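Local coordinates for chemotaxis signal transduction protein (PDB 2QDL), which probably acts as the scaffolding protein that couples chemoreceptors to the histidine kinase CheA in bacterial chemotaxis signalling, at residues T118-E126 with M135-L144. Numbering follows the deposited sequence.
Sequences TTIDTAFVE and MIIIIKLHFL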
loop_
_atom_site.group_PDB
_atom_site.type_symbol
_atom_site.label_atom_id
_atom_site.label_comp_id
_atom_site.label_asym_id
_atom_site.label_seq_id
_atom_site.Cartn_x
_atom_site.Cartn_y
_atom_site.Cartn_z
ATOM N N THR A 118 8.543 -15.064 2.796
ATOM C CA THR A 118 8.883 -14.375 1.539
ATOM C C THR A 118 9.555 -13.027 1.810
ATOM O O THR A 118 10.103 -12.818 2.894
ATOM C CB THR A 118 7.633 -14.272 0.563
ATOM O OG1 THR A 118 8.026 -13.616 -0.653
ATOM C CG2 THR A 118 6.453 -13.529 1.192
ATOM N N THR A 119 9.533 -12.119 0.832
ATOM C CA THR A 119 10.167 -10.804 0.977
ATOM C C THR A 119 9.738 -10.059 2.251
ATOM O O THR A 119 10.570 -9.503 2.961
ATOM C CB THR A 119 9.861 -9.922 -0.254
ATOM O OG1 THR A 119 10.138 -10.672 -1.434
ATOM C CG2 THR A 119 10.723 -8.711 -0.247
ATOM N N ILE A 120 8.431 -10.029 2.520
ATOM C CA ILE A 120 7.889 -9.388 3.724
ATOM C C ILE A 120 6.983 -10.395 4.408
ATOM O O ILE A 120 6.595 -11.380 3.788
ATOM C CB ILE A 120 7.183 -8.031 3.416
ATOM C CG1 ILE A 120 5.916 -8.245 2.580
ATOM C CG2 ILE A 120 8.179 -7.065 2.716
ATOM C CD1 ILE A 120 4.978 -7.059 2.456
ATOM N N ASP A 121 6.681 -10.174 5.692
ATOM C CA ASP A 121 5.708 -10.998 6.434
ATOM C C ASP A 121 4.490 -11.270 5.562
ATOM O O ASP A 121 3.877 -10.336 5.059
ATOM C CB ASP A 121 5.276 -10.255 7.698
ATOM C CG ASP A 121 4.706 -11.169 8.770
ATOM O OD1 ASP A 121 3.848 -12.009 8.470
ATOM O OD2 ASP A 121 5.072 -11.004 9.946
ATOM N N THR A 122 4.129 -12.538 5.405
ATOM C CA THR A 122 2.919 -12.904 4.682
ATOM C C THR A 122 1.629 -12.263 5.244
ATOM O O THR A 122 0.651 -12.166 4.537
ATOM C CB THR A 122 2.747 -14.429 4.622
ATOM O OG1 THR A 122 2.664 -14.942 5.967
ATOM C CG2 THR A 122 3.926 -15.059 3.877
ATOM N N ALA A 123 1.644 -11.808 6.495
ATOM C CA ALA A 123 0.498 -11.088 7.070
ATOM C C ALA A 123 0.154 -9.847 6.256
ATOM O O ALA A 123 -0.955 -9.312 6.339
ATOM C CB ALA A 123 0.760 -10.723 8.531
ATOM N N PHE A 124 1.129 -9.391 5.481
ATOM C CA PHE A 124 1.018 -8.142 4.700
ATOM C C PHE A 124 0.923 -8.431 3.206
ATOM O O PHE A 124 0.931 -7.497 2.387
ATOM C CB PHE A 124 2.232 -7.239 4.945
ATOM C CG PHE A 124 2.469 -6.879 6.407
ATOM C CD1 PHE A 124 1.456 -6.313 7.189
ATOM C CD2 PHE A 124 3.740 -7.063 6.984
ATOM C CE1 PHE A 124 1.697 -5.979 8.518
ATOM C CE2 PHE A 124 3.987 -6.715 8.277
ATOM C CZ PHE A 124 2.962 -6.168 9.069
ATOM N N VAL A 125 0.889 -9.704 2.842
ATOM C CA VAL A 125 0.917 -10.091 1.422
ATOM C C VAL A 125 -0.389 -10.735 0.994
ATOM O O VAL A 125 -0.830 -11.736 1.602
ATOM C CB VAL A 125 2.074 -11.074 1.117
ATOM C CG1 VAL A 125 2.088 -11.508 -0.390
ATOM C CG2 VAL A 125 3.404 -10.486 1.540
ATOM N N GLU A 126 -1.027 -10.163 -0.029
ATOM C CA GLU A 126 -2.255 -10.763 -0.587
ATOM C C GLU A 126 -1.892 -11.876 -1.587
ATOM O O GLU A 126 -2.458 -12.973 -1.570
ATOM C CB GLU A 126 -3.128 -9.703 -1.271
ATOM C CG GLU A 126 -4.307 -10.294 -2.087
ATOM C CD GLU A 126 -5.180 -9.227 -2.686
ATOM O OE1 GLU A 126 -5.632 -8.328 -1.930
ATOM O OE2 GLU A 126 -5.404 -9.270 -3.917
ATOM N N MET A 135 9.103 -9.392 -9.780
ATOM C CA MET A 135 8.134 -9.903 -8.809
ATOM C C MET A 135 7.387 -8.708 -8.239
ATOM O O MET A 135 8.002 -7.693 -7.855
ATOM C CB MET A 135 8.833 -10.693 -7.698
ATOM C CG MET A 135 7.996 -10.865 -6.424
ATOM S SD MET A 135 8.785 -11.803 -5.099
ATOM C CE MET A 135 8.740 -13.499 -5.754
ATOM N N ILE A 136 6.062 -8.789 -8.233
ATOM C CA ILE A 136 5.285 -7.755 -7.580
ATOM C C ILE A 136 4.420 -8.372 -6.498
ATOM O O ILE A 136 3.485 -9.093 -6.785
ATOM C CB ILE A 136 4.405 -6.953 -8.542
ATOM C CG1 ILE A 136 5.182 -6.567 -9.799
ATOM C CG2 ILE A 136 3.853 -5.699 -7.820
ATOM C CD1 ILE A 136 4.362 -5.784 -10.784
ATOM N N ILE A 137 4.725 -8.024 -5.257
ATOM C CA ILE A 137 3.909 -8.391 -4.122
ATOM C C ILE A 137 2.749 -7.447 -4.034
ATOM O O ILE A 137 2.931 -6.238 -3.972
ATOM C CB ILE A 137 4.710 -8.375 -2.792
ATOM C CG1 ILE A 137 5.594 -9.619 -2.736
ATOM C CG2 ILE A 137 3.767 -8.301 -1.585
ATOM C CD1 ILE A 137 6.703 -9.528 -1.798
ATOM N N ILE A 138 1.551 -8.023 -4.056
ATOM C CA ILE A 138 0.344 -7.297 -3.847
ATOM C C ILE A 138 0.139 -7.259 -2.339
ATOM O O ILE A 138 0.031 -8.317 -1.664
ATOM C CB ILE A 138 -0.871 -7.941 -4.592
ATOM C CG1 ILE A 138 -0.604 -7.963 -6.100
ATOM C CG2 ILE A 138 -2.136 -7.146 -4.278
ATOM C CD1 ILE A 138 -1.671 -8.647 -6.867
ATOM N N ILE A 139 0.094 -6.049 -1.809
ATOM C CA ILE A 139 0.006 -5.842 -0.371
ATOM C C ILE A 139 -1.411 -6.084 0.144
ATOM O O ILE A 139 -2.390 -5.705 -0.503
ATOM C CB ILE A 139 0.488 -4.413 0.005
ATOM C CG1 ILE A 139 2.019 -4.324 -0.164
ATOM C CG2 ILE A 139 -0.048 -3.969 1.435
ATOM C CD1 ILE A 139 2.544 -2.885 -0.171
ATOM N N LYS A 140 -1.512 -6.737 1.293
ATOM C CA LYS A 140 -2.782 -6.910 1.984
ATOM C C LYS A 140 -2.877 -5.799 2.994
ATOM O O LYS A 140 -1.984 -5.629 3.836
ATOM C CB LYS A 140 -2.833 -8.288 2.682
ATOM C CG LYS A 140 -4.030 -8.525 3.577
ATOM C CD LYS A 140 -3.997 -9.900 4.278
ATOM C CE LYS A 140 -4.323 -11.040 3.299
ATOM N NZ LYS A 140 -4.281 -12.445 3.912
ATOM N N LEU A 141 -3.957 -5.025 2.902
ATOM C CA LEU A 141 -4.144 -3.848 3.741
ATOM C C LEU A 141 -4.667 -4.145 5.137
ATOM O O LEU A 141 -4.470 -3.340 6.044
ATOM C CB LEU A 141 -5.121 -2.877 3.077
ATOM C CG LEU A 141 -4.771 -2.384 1.664
ATOM C CD1 LEU A 141 -5.916 -1.586 1.096
ATOM C CD2 LEU A 141 -3.442 -1.621 1.635
ATOM N N HIS A 142 -5.368 -5.265 5.305
ATOM C CA HIS A 142 -6.091 -5.578 6.537
ATOM C C HIS A 142 -5.361 -5.249 7.863
ATOM O O HIS A 142 -5.890 -4.506 8.696
ATOM C CB HIS A 142 -6.509 -7.057 6.522
ATOM C CG HIS A 142 -7.548 -7.402 7.539
ATOM N ND1 HIS A 142 -8.209 -8.609 7.550
ATOM C CD2 HIS A 142 -8.064 -6.682 8.567
ATOM C CE1 HIS A 142 -9.073 -8.622 8.550
ATOM N NE2 HIS A 142 -8.998 -7.468 9.184
ATOM N N PHE A 143 -4.168 -5.813 8.052
ATOM C CA PHE A 143 -3.465 -5.720 9.327
ATOM C C PHE A 143 -2.333 -4.692 9.422
ATOM O O PHE A 143 -1.555 -4.724 10.388
ATOM C CB PHE A 143 -2.915 -7.095 9.710
ATOM C CG PHE A 143 -3.938 -8.214 9.587
ATOM C CD1 PHE A 143 -5.077 -8.229 10.393
ATOM C CD2 PHE A 143 -3.765 -9.226 8.642
ATOM C CE1 PHE A 143 -6.029 -9.258 10.275
ATOM C CE2 PHE A 143 -4.717 -10.269 8.497
ATOM C CZ PHE A 143 -5.847 -10.282 9.317
ATOM N N LEU A 144 -2.231 -3.795 8.443
ATOM C CA LEU A 144 -1.137 -2.828 8.422
ATOM C C LEU A 144 -0.995 -2.033 9.730
ATOM O O LEU A 144 0.125 -1.760 10.170
ATOM C CB LEU A 144 -1.202 -1.893 7.200
ATOM C CG LEU A 144 -0.871 -2.543 5.846
ATOM C CD1 LEU A 144 -1.149 -1.523 4.692
ATOM C CD2 LEU A 144 0.581 -3.057 5.828
HETATM O O HOH W 1 -2.203 -6.812 6.309
HETATM O O HOH W 2 -4.855 -5.925 -1.657
#
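At the open end of the antiparallel β-hairpin of strands 125-131 and 134-139, in the CheW-like β-barrel fold, V125 faces I139 as a non-hydrogen-bonded pair whose side chains diverge. Backbone bonds flank this pair: K140 N gives to F124 O (2.8 Å), and E126 N gives to I138 O (2.7 Å). Before the strand, D121 OD1 accepts from A123 N in an Asx turn that leads into the 3-10 segment 122-124; T119 and I120, which precede it, lie against I137.

Branching at CB lets I137 send two arms apart: CG2 meets V125 CG1 at 3.8 Å, while CD1 reaches T119 CB at 3.5 Å. V125, with CG1 anti to the backbone N (chi1 179°), crosses I137 at about a right angle. The broad apolar ring of F124 suits a buried place beside L144 and F70: its CD1 touches L144 CD2 at 3.6 Å, while F143 O lies at the ring edge. The long methylene chain of partly exposed K140, bent at chi3 (-74°), can run along the backbone of 123-125, with CD 3.7 Å from A123 O.

One water donates to A123 O and K140 O and accepts from F143 N, linking the 3-10 segment to K140 and the type I turn L141-L144. A second donates to E126 OE1 and I139 O. The chemistry is thus divided: I137, V125, F124 and L144 meet through hydrocarbon, while F124 O, I138 O, A123 O, K140 O and I139 O accept direct or water-mediated bonds along the backbone.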